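Local coordinates for protein vanadium-dependent bromoperoxidase (Corallina officinalis, PDB 1QHB) that catalyses the bromination of organic substrates with hydrogen peroxide and bromide, using a bound vanadate and a calcium ion important for stability, at residues A[405-410]-A[478-483]; A[57-62]-A[473-478]; A[356-361]-A[578-583]. One frame throughout, in Å; residues are numbered along the deposited sequence.

How the contacts relate
Contacts 1 and 2 are buried neighbours, their centres 9 Å apart, and both use the loop between helices 439-456 and 484-499, with H478 common to the two. Contact 1 lines the vanadate pocket with an arginine and a histidine round a bound phosphate. Contact 2 lies behind it, where K59 and F57 of the 57-62 loop pack against F477 and the backbone leading to H478; E408 of contact 1 reaches across to that lysine and to S475. Contact 3 is remote, its centre 43 Å from that of contact 1, and only partly buried. It trades charge for aromatic and proline packing plus one water, beside the calcium site and two other subunits.

Contact 1: residues A[405-410]-A[478-483]; sequences LRPEAT and HPSYGS. With PO4 (phosphate ion), chain G.
R406 reaches across to the loop 478-483 and takes hold of the carbonyl oxygen of H478 side-on. Both bonds go to one atom: NE to H478 O spans 2.8 Å and NH2 to the same O 2.9 Å, and the acceptor lies in the guanidinium plane. NE comes in nearly along the C=O axis, whereas NH2 sits above the carbonyl plane. CG of R406 stands opposite the carbonyl carbon and the chain then bends at chi2 (-88°), which carries the guanidinium group past S480, whose CA covers one face. On another edge, NH1 donates to O1 of the phosphate at 2.8 Å and NH2 to the same O1 at 3.1 Å; NH1 also bonds V550 O. The group is thus fixed in rotation by a carbonyl and an anion together. The H478 ring presents its edge to the phosphate, CE1 lying 3.4 Å from O3, while ND1 is hydrogen-bonded to K398.

This polar cluster is the tight part. Toward the start of helix 407-422 the contact slackens to van der Waals touches: L405 O lies 3.5 Å from S480 CB, and P407 CD 3.8 Å from S480 OG, a hydroxyl whose hydrogen bond is to D555. Even this looser side is buried rather than solvent-facing. At the far end S483 OG donates to phosphate O2 at 3.1 Å, and K398, G484, H485, R545 and H551 are also hydrogen-bonded to the phosphate. The arrangement is the vanadate site of the vanadium-dependent haloperoxidases, with phosphate occupying the oxyanion pocket and H478 probably an active-site residue.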
ATOM      1  N   LEU A 405     -24.512  24.570  34.525  1.00 11.28           N
ATOM      2  CA  LEU A 405     -25.432  25.695  34.606  1.00 12.99           C
ATOM      3  C   LEU A 405     -24.635  26.979  34.890  1.00 11.63           C
ATOM      4  O   LEU A 405     -23.645  26.974  35.630  1.00 11.70           O
ATOM      5  CB  LEU A 405     -26.551  25.532  35.643  1.00  9.49           C
ATOM      6  CG  LEU A 405     -26.245  25.850  37.106  1.00 13.75           C
ATOM      7  CD1 LEU A 405     -27.516  25.508  37.875  1.00 12.27           C
ATOM      8  CD2 LEU A 405     -25.049  25.047  37.621  1.00  6.27           C
ATOM      9  N   ARG A 406     -25.141  28.060  34.328  1.00  8.88           N
ATOM     10  CA  ARG A 406     -24.453  29.344  34.566  1.00  9.76           C
ATOM     11  C   ARG A 406     -24.742  29.783  35.997  1.00 10.82           C
ATOM     12  O   ARG A 406     -25.705  29.347  36.628  1.00 11.81           O
ATOM     13  CB  ARG A 406     -24.945  30.364  33.539  1.00  9.61           C
ATOM     14  CG  ARG A 406     -24.473  30.081  32.100  1.00  8.88           C
ATOM     15  CD  ARG A 406     -23.110  30.757  31.873  1.00 13.17           C
ATOM     16  NE  ARG A 406     -22.755  30.637  30.450  1.00 13.95           N
ATOM     17  CZ  ARG A 406     -21.835  31.349  29.844  1.00 14.93           C
ATOM     18  NH1 ARG A 406     -21.126  32.271  30.485  1.00 10.61           N
ATOM     19  NH2 ARG A 406     -21.587  31.179  28.561  1.00  8.15           N
ATOM     20  N   PRO A 407     -23.903  30.648  36.556  1.00  9.92           N
ATOM     21  CA  PRO A 407     -24.059  31.195  37.907  1.00  9.74           C
ATOM     22  C   PRO A 407     -25.409  31.797  38.199  1.00 14.03           C
ATOM     23  O   PRO A 407     -25.964  31.645  39.291  1.00 10.84           O
ATOM     24  CB  PRO A 407     -22.951  32.259  38.003  1.00  9.00           C
ATOM     25  CG  PRO A 407     -21.918  31.774  37.025  1.00  7.94           C
ATOM     26  CD  PRO A 407     -22.685  31.180  35.866  1.00  8.15           C
ATOM     27  N   GLU A 408     -26.068  32.466  37.241  1.00 11.42           N
ATOM     28  CA  GLU A 408     -27.389  33.005  37.474  1.00 11.91           C
ATOM     29  C   GLU A 408     -28.407  31.924  37.782  1.00 14.78           C
ATOM     30  O   GLU A 408     -29.264  32.142  38.685  1.00 16.56           O
ATOM     31  CB  GLU A 408     -27.864  33.805  36.257  1.00 10.50           C
ATOM     32  CG  GLU A 408     -28.184  32.941  35.034  1.00  8.48           C
ATOM     33  CD  GLU A 408     -28.058  33.774  33.787  1.00 11.50           C
ATOM     34  OE1 GLU A 408     -27.095  34.604  33.654  1.00 12.78           O
ATOM     35  OE2 GLU A 408     -28.917  33.599  32.920  1.00 13.00           O
ATOM     36  N   ALA A 409     -28.313  30.748  37.169  1.00 12.65           N
ATOM     37  CA  ALA A 409     -29.254  29.648  37.455  1.00 13.57           C
ATOM     38  C   ALA A 409     -29.045  29.143  38.866  1.00 14.18           C
ATOM     39  O   ALA A 409     -29.972  28.786  39.590  1.00 14.90           O
ATOM     40  CB  ALA A 409     -28.991  28.529  36.453  1.00 10.64           C
ATOM     41  N   THR A 410     -27.779  29.093  39.300  1.00 14.05           N
ATOM     42  CA  THR A 410     -27.467  28.669  40.657  1.00 13.26           C
ATOM     43  C   THR A 410     -28.058  29.649  41.667  1.00 16.63           C
ATOM     44  O   THR A 410     -28.520  29.209  42.734  1.00 15.89           O
ATOM     45  CB  THR A 410     -25.956  28.547  40.885  1.00 10.23           C
ATOM     46  OG1 THR A 410     -25.425  27.612  39.933  1.00 13.48           O
ATOM     47  CG2 THR A 410     -25.693  27.922  42.277  1.00  8.33           C
ATOM     48  N   HIS A 478     -25.141  29.757  26.081  1.00 13.16           N
ATOM     49  CA  HIS A 478     -24.345  28.531  26.026  1.00 12.12           C
ATOM     50  C   HIS A 478     -23.826  28.277  27.447  1.00 13.15           C
ATOM     51  O   HIS A 478     -23.662  29.167  28.279  1.00 12.64           O
ATOM     52  CB  HIS A 478     -23.283  28.560  24.954  1.00  8.69           C
ATOM     53  CG  HIS A 478     -22.412  29.783  24.908  1.00  9.41           C
ATOM     54  ND1 HIS A 478     -21.290  29.968  25.692  1.00  9.83           N
ATOM     55  CD2 HIS A 478     -22.574  30.906  24.122  1.00  8.46           C
ATOM     56  CE1 HIS A 478     -20.786  31.154  25.365  1.00  9.66           C
ATOM     57  NE2 HIS A 478     -21.538  31.745  24.435  1.00  5.58           N
ATOM     58  N   PRO A 479     -23.629  27.004  27.771  1.00 11.74           N
ATOM     59  CA  PRO A 479     -23.220  26.550  29.062  1.00  9.18           C
ATOM     60  C   PRO A 479     -21.975  27.198  29.631  1.00 10.25           C
ATOM     61  O   PRO A 479     -21.179  27.863  28.942  1.00  8.24           O
ATOM     62  CB  PRO A 479     -23.051  25.027  28.899  1.00  9.71           C
ATOM     63  CG  PRO A 479     -24.052  24.721  27.802  1.00  9.36           C
ATOM     64  CD  PRO A 479     -23.774  25.851  26.806  1.00 11.07           C
ATOM     65  N   SER A 480     -21.859  27.032  30.960  1.00  8.41           N
ATOM     66  CA  SER A 480     -20.778  27.705  31.666  1.00  9.69           C
ATOM     67  C   SER A 480     -19.397  27.121  31.620  1.00 11.57           C
ATOM     68  O   SER A 480     -18.457  27.884  31.901  1.00 12.39           O
ATOM     69  CB  SER A 480     -21.273  27.731  33.142  1.00 10.35           C
ATOM     70  OG  SER A 480     -20.609  28.790  33.830  1.00 12.83           O
ATOM     71  N   TYR A 481     -19.201  25.823  31.350  1.00 11.83           N
ATOM     72  CA  TYR A 481     -17.841  25.273  31.500  1.00 11.48           C
ATOM     73  C   TYR A 481     -17.341  24.570  30.265  1.00 10.36           C
ATOM     74  O   TYR A 481     -17.938  23.571  29.893  1.00 10.02           O
ATOM     75  CB  TYR A 481     -18.009  24.279  32.658  1.00  8.65           C
ATOM     76  CG  TYR A 481     -16.765  23.571  33.124  1.00  9.21           C
ATOM     77  CD1 TYR A 481     -15.930  24.205  34.030  1.00  6.99           C
ATOM     78  CD2 TYR A 481     -16.436  22.284  32.709  1.00  9.78           C
ATOM     79  CE1 TYR A 481     -14.795  23.597  34.494  1.00 10.19           C
ATOM     80  CE2 TYR A 481     -15.267  21.652  33.154  1.00  8.58           C
ATOM     81  CZ  TYR A 481     -14.478  22.319  34.035  1.00  9.52           C
ATOM     82  OH  TYR A 481     -13.327  21.759  34.526  1.00 11.92           O
ATOM     83  N   GLY A 482     -16.316  25.064  29.609  1.00  8.25           N
ATOM     84  CA  GLY A 482     -15.562  26.205  30.002  1.00  7.47           C
ATOM     85  C   GLY A 482     -16.025  27.516  29.410  1.00  9.13           C
ATOM     86  O   GLY A 482     -17.202  27.685  29.120  1.00 10.40           O
ATOM     87  N   SER A 483     -15.096  28.442  29.202  1.00 10.19           N
ATOM     88  CA  SER A 483     -15.456  29.798  28.796  1.00  8.07           C
ATOM     89  C   SER A 483     -14.809  30.166  27.492  1.00  9.36           C
ATOM     90  O   SER A 483     -13.599  29.951  27.302  1.00  9.38           O
ATOM     91  CB  SER A 483     -14.973  30.744  29.957  1.00 10.55           C
ATOM     92  OG  SER A 483     -14.836  32.102  29.500  1.00 11.72           O
TER
HETATM   93  P   PO4 G3000     -18.270  33.134  27.616  1.00 11.64           P
HETATM   94  O1  PO4 G3000     -19.412  33.420  28.526  1.00 14.53           O
HETATM   95  O2  PO4 G3000     -17.011  33.778  28.089  1.00 15.34           O
HETATM   96  O3  PO4 G3000     -18.604  33.605  26.261  1.00 17.49           O
HETATM   97  O4  PO4 G3000     -18.087  31.635  27.632  1.00 15.84           O

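Contact 2: residues A[57-62]-A[473-478]; sequences FTKGLP and EGSPFH
The loops 57-62 and 473-478 meet without regular secondary structure, their backbones closest at K59 and F477, CA to CA 6.9 Å, and next at F57 and H478, CA to CA 7.7 Å. The F57 ring slides between backbone atoms: the amide N of K59, its own near neighbour, stands over the centre of one face, and H478 C sits 3.6 Å above the opposite face, toward the rim.

K59 carries the polar half. With CG opposite the backbone N (chi1 -164°) and the rest of the chain extended, it runs straight over to the second loop, where NZ donates to S475 O at 2.9 Å and to E473 O at 3.1 Å. NZ lies in the carbonyl plane of E473 but is tilted from that of S475. A further bond, from NZ to S475 OG at 3.3 Å, is weak; that hydroxyl donates in turn to P476 O at 3.0 Å. The salt bridge to E408 supplies the negative charge for this buried ammonium group, so carbonyls and carboxylate together probably keep it protonated.

Along its aliphatic length K59 crosses F477 at about a right angle, and CG makes an off-centre CH-pi contact 4.3 Å from the ring centroid. G60 continues the cover: its CA meets F477 CE2, and a side chain here would collide with that ring as well as with the preceding carbonyl, given the positive phi of 112°. W123 meets the F477 ring from outside the two loops. F477 itself is the centre of an inverse gamma turn, closed by a weak bond from H478 N to P476 O, immediately before the residue that enters the vanadate pocket.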
ATOM      1  N   PHE A  57     -27.292  23.209  32.309  1.00 11.26           N
ATOM      2  CA  PHE A  57     -27.688  24.418  31.570  1.00 11.91           C
ATOM      3  C   PHE A  57     -29.019  24.163  30.906  1.00 14.41           C
ATOM      4  O   PHE A  57     -29.084  23.259  30.102  1.00  9.28           O
ATOM      5  CB  PHE A  57     -26.685  24.694  30.460  1.00  9.86           C
ATOM      6  CG  PHE A  57     -27.002  25.822  29.545  1.00 11.91           C
ATOM      7  CD1 PHE A  57     -26.755  27.132  29.882  1.00  7.28           C
ATOM      8  CD2 PHE A  57     -27.537  25.538  28.279  1.00  3.42           C
ATOM      9  CE1 PHE A  57     -27.061  28.151  28.998  1.00  7.93           C
ATOM     10  CE2 PHE A  57     -27.800  26.554  27.382  1.00  9.13           C
ATOM     11  CZ  PHE A  57     -27.586  27.852  27.761  1.00  9.35           C
ATOM     12  N   THR A  58     -30.064  24.928  31.201  1.00 11.58           N
ATOM     13  CA  THR A  58     -31.324  24.692  30.521  1.00 11.18           C
ATOM     14  C   THR A  58     -31.866  26.043  30.065  1.00 14.33           C
ATOM     15  O   THR A  58     -33.072  26.138  29.778  1.00 15.35           O
ATOM     16  CB  THR A  58     -32.382  24.041  31.399  1.00 11.22           C
ATOM     17  OG1 THR A  58     -32.639  24.973  32.471  1.00 13.22           O
ATOM     18  CG2 THR A  58     -31.950  22.719  32.036  1.00 10.02           C
ATOM     19  N   LYS A  59     -30.999  27.021  29.888  1.00 13.93           N
ATOM     20  CA  LYS A  59     -31.515  28.325  29.456  1.00 13.46           C
ATOM     21  C   LYS A  59     -32.157  28.208  28.094  1.00 16.27           C
ATOM     22  O   LYS A  59     -31.502  27.725  27.175  1.00 14.10           O
ATOM     23  CB  LYS A  59     -30.339  29.309  29.457  1.00 13.79           C
ATOM     24  CG  LYS A  59     -30.807  30.779  29.406  1.00 14.00           C
ATOM     25  CD  LYS A  59     -29.630  31.685  29.634  1.00  9.91           C
ATOM     26  CE  LYS A  59     -30.037  33.153  29.416  1.00 15.51           C
ATOM     27  NZ  LYS A  59     -29.086  34.056  30.131  1.00 12.16           N
ATOM     28  N   GLY A  60     -33.426  28.682  27.947  1.00 15.52           N
ATOM     29  CA  GLY A  60     -34.074  28.617  26.629  1.00 14.85           C
ATOM     30  C   GLY A  60     -35.223  27.623  26.639  1.00 15.40           C
ATOM     31  O   GLY A  60     -36.218  27.804  25.942  1.00 17.85           O
ATOM     32  N   LEU A  61     -35.096  26.536  27.374  1.00 13.72           N
ATOM     33  CA  LEU A  61     -36.138  25.549  27.560  1.00 16.48           C
ATOM     34  C   LEU A  61     -37.147  26.130  28.542  1.00 17.53           C
ATOM     35  O   LEU A  61     -36.749  26.796  29.480  1.00 18.27           O
ATOM     36  CB  LEU A  61     -35.555  24.245  28.096  1.00 15.96           C
ATOM     37  CG  LEU A  61     -34.441  23.595  27.269  1.00 20.02           C
ATOM     38  CD1 LEU A  61     -33.952  22.341  27.975  1.00 15.32           C
ATOM     39  CD2 LEU A  61     -34.940  23.262  25.875  1.00 18.92           C
ATOM     40  N   PRO A  62     -38.442  25.832  28.375  1.00 17.66           N
ATOM     41  CA  PRO A  62     -39.498  26.343  29.220  1.00 14.10           C
ATOM     42  C   PRO A  62     -39.313  25.928  30.664  1.00 16.85           C
ATOM     43  O   PRO A  62     -39.207  24.717  30.938  1.00 14.44           O
ATOM     44  CB  PRO A  62     -40.778  25.701  28.656  1.00 12.98           C
ATOM     45  CG  PRO A  62     -40.438  24.956  27.418  1.00 15.23           C
ATOM     46  CD  PRO A  62     -38.935  24.955  27.273  1.00 14.33           C
ATOM     47  N   GLU A 473     -29.297  40.762  29.747  1.00 13.87           N
ATOM     48  CA  GLU A 473     -29.659  39.414  29.317  1.00 12.38           C
ATOM     49  C   GLU A 473     -28.987  38.342  30.158  1.00 12.55           C
ATOM     50  O   GLU A 473     -29.232  37.157  29.901  1.00 12.45           O
ATOM     51  CB  GLU A 473     -29.209  39.183  27.842  1.00  9.46           C
ATOM     52  CG  GLU A 473     -27.715  39.019  27.616  1.00 12.59           C
ATOM     53  CD  GLU A 473     -26.923  40.322  27.558  1.00 19.21           C
ATOM     54  OE1 GLU A 473     -27.421  41.412  27.949  1.00 13.58           O
ATOM     55  OE2 GLU A 473     -25.752  40.291  27.113  1.00 14.59           O
ATOM     56  N   GLY A 474     -28.141  38.711  31.132  1.00 11.81           N
ATOM     57  CA  GLY A 474     -27.403  37.675  31.873  1.00  9.74           C
ATOM     58  C   GLY A 474     -26.343  37.035  30.942  1.00 14.27           C
ATOM     59  O   GLY A 474     -25.683  37.651  30.092  1.00 11.43           O
ATOM     60  N   SER A 475     -26.120  35.740  31.144  1.00 12.76           N
ATOM     61  CA  SER A 475     -25.099  35.054  30.375  1.00 12.10           C
ATOM     62  C   SER A 475     -25.534  34.839  28.936  1.00  9.79           C
ATOM     63  O   SER A 475     -26.718  34.832  28.644  1.00 10.24           O
ATOM     64  CB  SER A 475     -24.867  33.647  30.939  1.00 16.08           C
ATOM     65  OG  SER A 475     -25.997  32.890  30.548  1.00 10.41           O
ATOM     66  N   PRO A 476     -24.557  34.607  28.079  1.00 11.36           N
ATOM     67  CA  PRO A 476     -24.787  34.204  26.705  1.00  9.26           C
ATOM     68  C   PRO A 476     -25.580  32.889  26.676  1.00 12.04           C
ATOM     69  O   PRO A 476     -25.767  32.160  27.663  1.00 11.11           O
ATOM     70  CB  PRO A 476     -23.389  33.896  26.187  1.00 10.19           C
ATOM     71  CG  PRO A 476     -22.471  34.733  27.047  1.00 10.05           C
ATOM     72  CD  PRO A 476     -23.100  34.566  28.435  1.00  9.90           C
ATOM     73  N   PHE A 477     -26.053  32.541  25.476  1.00 12.62           N
ATOM     74  CA  PHE A 477     -26.846  31.324  25.332  1.00 14.35           C
ATOM     75  C   PHE A 477     -26.036  30.051  25.135  1.00 15.61           C
ATOM     76  O   PHE A 477     -26.223  29.377  24.134  1.00 13.93           O
ATOM     77  CB  PHE A 477     -27.858  31.517  24.197  1.00 12.51           C
ATOM     78  CG  PHE A 477     -29.268  31.514  24.756  1.00 12.39           C
ATOM     79  CD1 PHE A 477     -29.731  32.541  25.546  1.00 15.19           C
ATOM     80  CD2 PHE A 477     -30.154  30.519  24.389  1.00 15.22           C
ATOM     81  CE1 PHE A 477     -31.036  32.536  25.985  1.00 11.67           C
ATOM     82  CE2 PHE A 477     -31.464  30.511  24.816  1.00 13.12           C
ATOM     83  CZ  PHE A 477     -31.888  31.526  25.646  1.00 13.16           C
ATOM     84  N   HIS A 478     -25.141  29.757  26.081  1.00 13.16           N
ATOM     85  CA  HIS A 478     -24.345  28.531  26.026  1.00 12.12           C
ATOM     86  C   HIS A 478     -23.826  28.277  27.447  1.00 13.15           C
ATOM     87  O   HIS A 478     -23.662  29.167  28.279  1.00 12.64           O
ATOM     88  CB  HIS A 478     -23.283  28.560  24.954  1.00  8.69           C
ATOM     89  CG  HIS A 478     -22.412  29.783  24.908  1.00  9.41           C
ATOM     90  ND1 HIS A 478     -21.290  29.968  25.692  1.00  9.83           N
ATOM     91  CD2 HIS A 478     -22.574  30.906  24.122  1.00  8.46           C
ATOM     92  CE1 HIS A 478     -20.786  31.154  25.365  1.00  9.66           C
ATOM     93  NE2 HIS A 478     -21.538  31.745  24.435  1.00  5.58           N
TER

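Contact 3: residues A[356-361]-A[578-583]; sequences NLPFQQ and YGENFF. With CA (calcium ion), chain H.
N356 lies over the ring of F583, its amide stacked on the phenyl with the two planes 21° apart. CB of N356 makes a CH-pi contact over the ring face, 3.8 Å from the centroid and 17° off the normal, and the amide carbon CG comes to 3.3 Å from F583 CZ. The F583 ring is brought there by a first torsion of 64°, which sets CG between the backbone N and the carbonyl carbon although CB leaves the backbone pointing away from N356.

F582 turns the other way and points its CB toward the 356-361 segment, 3.4 Å from N356 O and 3.6 Å from P358 CD. Its ring crosses L357 and P358 obliquely: L357 CD2 touches F582 CD2 at 3.6 Å, while the proline ring covers CB, CG and CD1. The far tip of F582, CZ, rests on one face of the Y578 ring, and F374 meets F582 edge-to-face. An alanine here is likely to keep the CB contacts yet open a gap between L357, Y578 and F374, leaving those side chains without their common partner. Beyond F582 the packing thins: P358 CG, which also touches F582, is 4.1 Å from E580 CB.

The two backbones are joined through a water that donates to N356 O at 2.9 Å and to N581 O at 3.0 Å. The first loop itself holds part of the calcium site, in F359 and Q361 (whose O binds the ion), completed by D363, D366 and Q368. N581 bonds R80 of a second subunit and E87 of a third. Within the chain, the contact ties the loop from helix 337-349 into helix 363-366 to the one linking helix 553-574 with strand 585-587.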
ATOM      1  N   ASN A 356      15.513  33.425  20.438  1.00 16.70           N
ATOM      2  CA  ASN A 356      15.755  32.194  19.719  1.00 16.96           C
ATOM      3  C   ASN A 356      15.154  32.155  18.312  1.00 18.77           C
ATOM      4  O   ASN A 356      15.411  31.148  17.638  1.00 19.21           O
ATOM      5  CB  ASN A 356      15.211  31.048  20.571  1.00 12.13           C
ATOM      6  CG  ASN A 356      16.051  31.026  21.828  1.00 16.69           C
ATOM      7  OD1 ASN A 356      17.256  30.799  21.770  1.00 15.42           O
ATOM      8  ND2 ASN A 356      15.446  31.285  22.948  1.00 10.50           N
ATOM      9  N   LEU A 357      14.417  33.185  17.901  1.00 16.18           N
ATOM     10  CA  LEU A 357      13.851  33.229  16.567  1.00 17.89           C
ATOM     11  C   LEU A 357      14.993  33.643  15.651  1.00 20.47           C
ATOM     12  O   LEU A 357      15.965  34.228  16.124  1.00 24.37           O
ATOM     13  CB  LEU A 357      12.724  34.264  16.404  1.00 16.13           C
ATOM     14  CG  LEU A 357      11.468  34.006  17.242  1.00 20.44           C
ATOM     15  CD1 LEU A 357      10.436  35.094  17.020  1.00 15.26           C
ATOM     16  CD2 LEU A 357      10.922  32.626  16.880  1.00 23.25           C
ATOM     17  N   PRO A 358      14.865  33.339  14.390  1.00 23.14           N
ATOM     18  CA  PRO A 358      15.921  33.631  13.439  1.00 22.52           C
ATOM     19  C   PRO A 358      16.003  35.124  13.206  1.00 24.55           C
ATOM     20  O   PRO A 358      15.047  35.894  13.382  1.00 22.77           O
ATOM     21  CB  PRO A 358      15.488  32.927  12.169  1.00 22.67           C
ATOM     22  CG  PRO A 358      14.201  32.275  12.423  1.00 22.50           C
ATOM     23  CD  PRO A 358      13.699  32.671  13.773  1.00 22.94           C
ATOM     24  N   PHE A 359      17.184  35.549  12.814  1.00 24.18           N
ATOM     25  CA  PHE A 359      17.467  36.910  12.404  1.00 27.09           C
ATOM     26  C   PHE A 359      17.106  37.981  13.404  1.00 30.86           C
ATOM     27  O   PHE A 359      16.666  39.056  12.954  1.00 28.39           O
ATOM     28  CB  PHE A 359      16.750  37.206  11.072  1.00 27.41           C
ATOM     29  CG  PHE A 359      16.785  36.159   9.990  1.00 30.28           C
ATOM     30  CD1 PHE A 359      17.962  35.596   9.549  1.00 24.83           C
ATOM     31  CD2 PHE A 359      15.581  35.709   9.450  1.00 25.87           C
ATOM     32  CE1 PHE A 359      17.981  34.647   8.533  1.00 32.14           C
ATOM     33  CE2 PHE A 359      15.580  34.733   8.462  1.00 33.02           C
ATOM     34  CZ  PHE A 359      16.778  34.217   7.981  1.00 29.65           C
ATOM     35  N   GLN A 360      17.305  37.827  14.712  1.00 30.94           N
ATOM     36  CA  GLN A 360      16.980  38.938  15.611  1.00 32.12           C
ATOM     37  C   GLN A 360      18.177  39.838  15.892  1.00 35.31           C
ATOM     38  O   GLN A 360      17.988  40.857  16.588  1.00 39.63           O
ATOM     39  CB  GLN A 360      16.341  38.409  16.902  1.00 32.07           C
ATOM     40  CG  GLN A 360      15.082  37.564  16.705  1.00 27.21           C
ATOM     41  CD  GLN A 360      14.016  38.361  15.955  1.00 34.02           C
ATOM     42  OE1 GLN A 360      13.764  39.491  16.389  1.00 31.72           O
ATOM     43  NE2 GLN A 360      13.471  37.804  14.887  1.00 32.78           N
ATOM     44  N   GLN A 361      19.387  39.563  15.409  1.00 37.55           N
ATOM     45  CA  GLN A 361      20.575  40.365  15.714  1.00 38.71           C
ATOM     46  C   GLN A 361      20.618  41.680  14.968  1.00 38.97           C
ATOM     47  O   GLN A 361      19.667  41.902  14.225  1.00 33.94           O
ATOM     48  CB  GLN A 361      21.827  39.581  15.306  1.00 37.10           C
ATOM     49  CG  GLN A 361      22.049  38.279  16.067  1.00 45.34           C
ATOM     50  CD  GLN A 361      23.329  37.629  15.554  1.00 45.68           C
ATOM     51  OE1 GLN A 361      23.290  36.798  14.652  1.00 51.75           O
ATOM     52  NE2 GLN A 361      24.447  38.052  16.127  1.00 52.25           N
ATOM     53  N   TYR A 578       8.859  25.323   8.325  1.00 12.82           N
ATOM     54  CA  TYR A 578       9.972  26.239   8.186  1.00 13.93           C
ATOM     55  C   TYR A 578      11.294  25.513   7.896  1.00 18.21           C
ATOM     56  O   TYR A 578      11.531  24.433   8.438  1.00 17.47           O
ATOM     57  CB  TYR A 578      10.242  27.029   9.484  1.00 12.53           C
ATOM     58  CG  TYR A 578       9.015  27.782   9.956  1.00 12.37           C
ATOM     59  CD1 TYR A 578       8.628  28.996   9.399  1.00 14.21           C
ATOM     60  CD2 TYR A 578       8.239  27.227  10.946  1.00 13.03           C
ATOM     61  CE1 TYR A 578       7.475  29.628   9.828  1.00 16.44           C
ATOM     62  CE2 TYR A 578       7.096  27.865  11.400  1.00 16.54           C
ATOM     63  CZ  TYR A 578       6.728  29.056  10.830  1.00 17.72           C
ATOM     64  OH  TYR A 578       5.560  29.645  11.304  1.00 19.76           O
ATOM     65  N   GLY A 579      12.147  26.154   7.098  1.00 16.43           N
ATOM     66  CA  GLY A 579      13.438  25.480   6.853  1.00 19.21           C
ATOM     67  C   GLY A 579      14.471  26.061   7.833  1.00 22.73           C
ATOM     68  O   GLY A 579      15.512  25.442   8.055  1.00 25.11           O
ATOM     69  N   GLU A 580      14.227  27.214   8.451  1.00 22.11           N
ATOM     70  CA  GLU A 580      15.203  27.804   9.347  1.00 22.72           C
ATOM     71  C   GLU A 580      15.435  26.972  10.604  1.00 22.09           C
ATOM     72  O   GLU A 580      14.665  26.134  11.055  1.00 22.54           O
ATOM     73  CB  GLU A 580      14.768  29.239   9.712  1.00 21.80           C
ATOM     74  CG  GLU A 580      14.792  30.236   8.585  1.00 25.04           C
ATOM     75  CD  GLU A 580      13.579  30.256   7.700  1.00 25.68           C
ATOM     76  OE1 GLU A 580      12.498  29.681   7.916  1.00 20.29           O
ATOM     77  OE2 GLU A 580      13.675  30.954   6.653  1.00 30.07           O
ATOM     78  N   ASN A 581      16.538  27.294  11.284  1.00 21.08           N
ATOM     79  CA  ASN A 581      16.909  26.601  12.536  1.00 19.56           C
ATOM     80  C   ASN A 581      16.550  27.541  13.668  1.00 19.82           C
ATOM     81  O   ASN A 581      17.217  28.544  13.949  1.00 17.72           O
ATOM     82  CB  ASN A 581      18.398  26.315  12.468  1.00 19.05           C
ATOM     83  CG  ASN A 581      19.037  25.956  13.782  1.00 28.00           C
ATOM     84  OD1 ASN A 581      18.388  25.485  14.716  1.00 25.05           O
ATOM     85  ND2 ASN A 581      20.341  26.172  13.897  1.00 25.58           N
ATOM     86  N   PHE A 582      15.484  27.228  14.384  1.00 19.72           N
ATOM     87  CA  PHE A 582      15.030  28.100  15.469  1.00 20.59           C
ATOM     88  C   PHE A 582      13.989  27.371  16.307  1.00 20.66           C
ATOM     89  O   PHE A 582      13.597  26.241  16.063  1.00 22.21           O
ATOM     90  CB  PHE A 582      14.403  29.361  14.888  1.00 20.06           C
ATOM     91  CG  PHE A 582      12.981  29.198  14.395  1.00 23.96           C
ATOM     92  CD1 PHE A 582      12.748  28.696  13.119  1.00 22.41           C
ATOM     93  CD2 PHE A 582      11.903  29.539  15.207  1.00 18.25           C
ATOM     94  CE1 PHE A 582      11.441  28.549  12.659  1.00 25.58           C
ATOM     95  CE2 PHE A 582      10.608  29.385  14.740  1.00 24.67           C
ATOM     96  CZ  PHE A 582      10.357  28.899  13.458  1.00 24.96           C
ATOM     97  N   PHE A 583      13.539  28.079  17.338  1.00 19.92           N
ATOM     98  CA  PHE A 583      12.468  27.486  18.163  1.00 16.42           C
ATOM     99  C   PHE A 583      11.861  28.622  18.962  1.00 15.30           C
ATOM    100  O   PHE A 583      12.439  29.688  19.132  1.00 15.52           O
ATOM    101  CB  PHE A 583      12.983  26.358  19.029  1.00 13.13           C
ATOM    102  CG  PHE A 583      13.986  26.819  20.040  1.00 18.40           C
ATOM    103  CD1 PHE A 583      15.332  26.876  19.712  1.00 14.13           C
ATOM    104  CD2 PHE A 583      13.574  27.226  21.297  1.00 15.91           C
ATOM    105  CE1 PHE A 583      16.258  27.312  20.635  1.00 16.76           C
ATOM    106  CE2 PHE A 583      14.492  27.672  22.249  1.00 14.52           C
ATOM    107  CZ  PHE A 583      15.832  27.689  21.909  1.00 13.28           C
TER
HETATM  108 CA    CA H3001      18.253  41.343  11.877  1.00 46.78          CA
HETATM  109  O   HOH W   1      17.497  31.040  15.647  1.00 43.60           O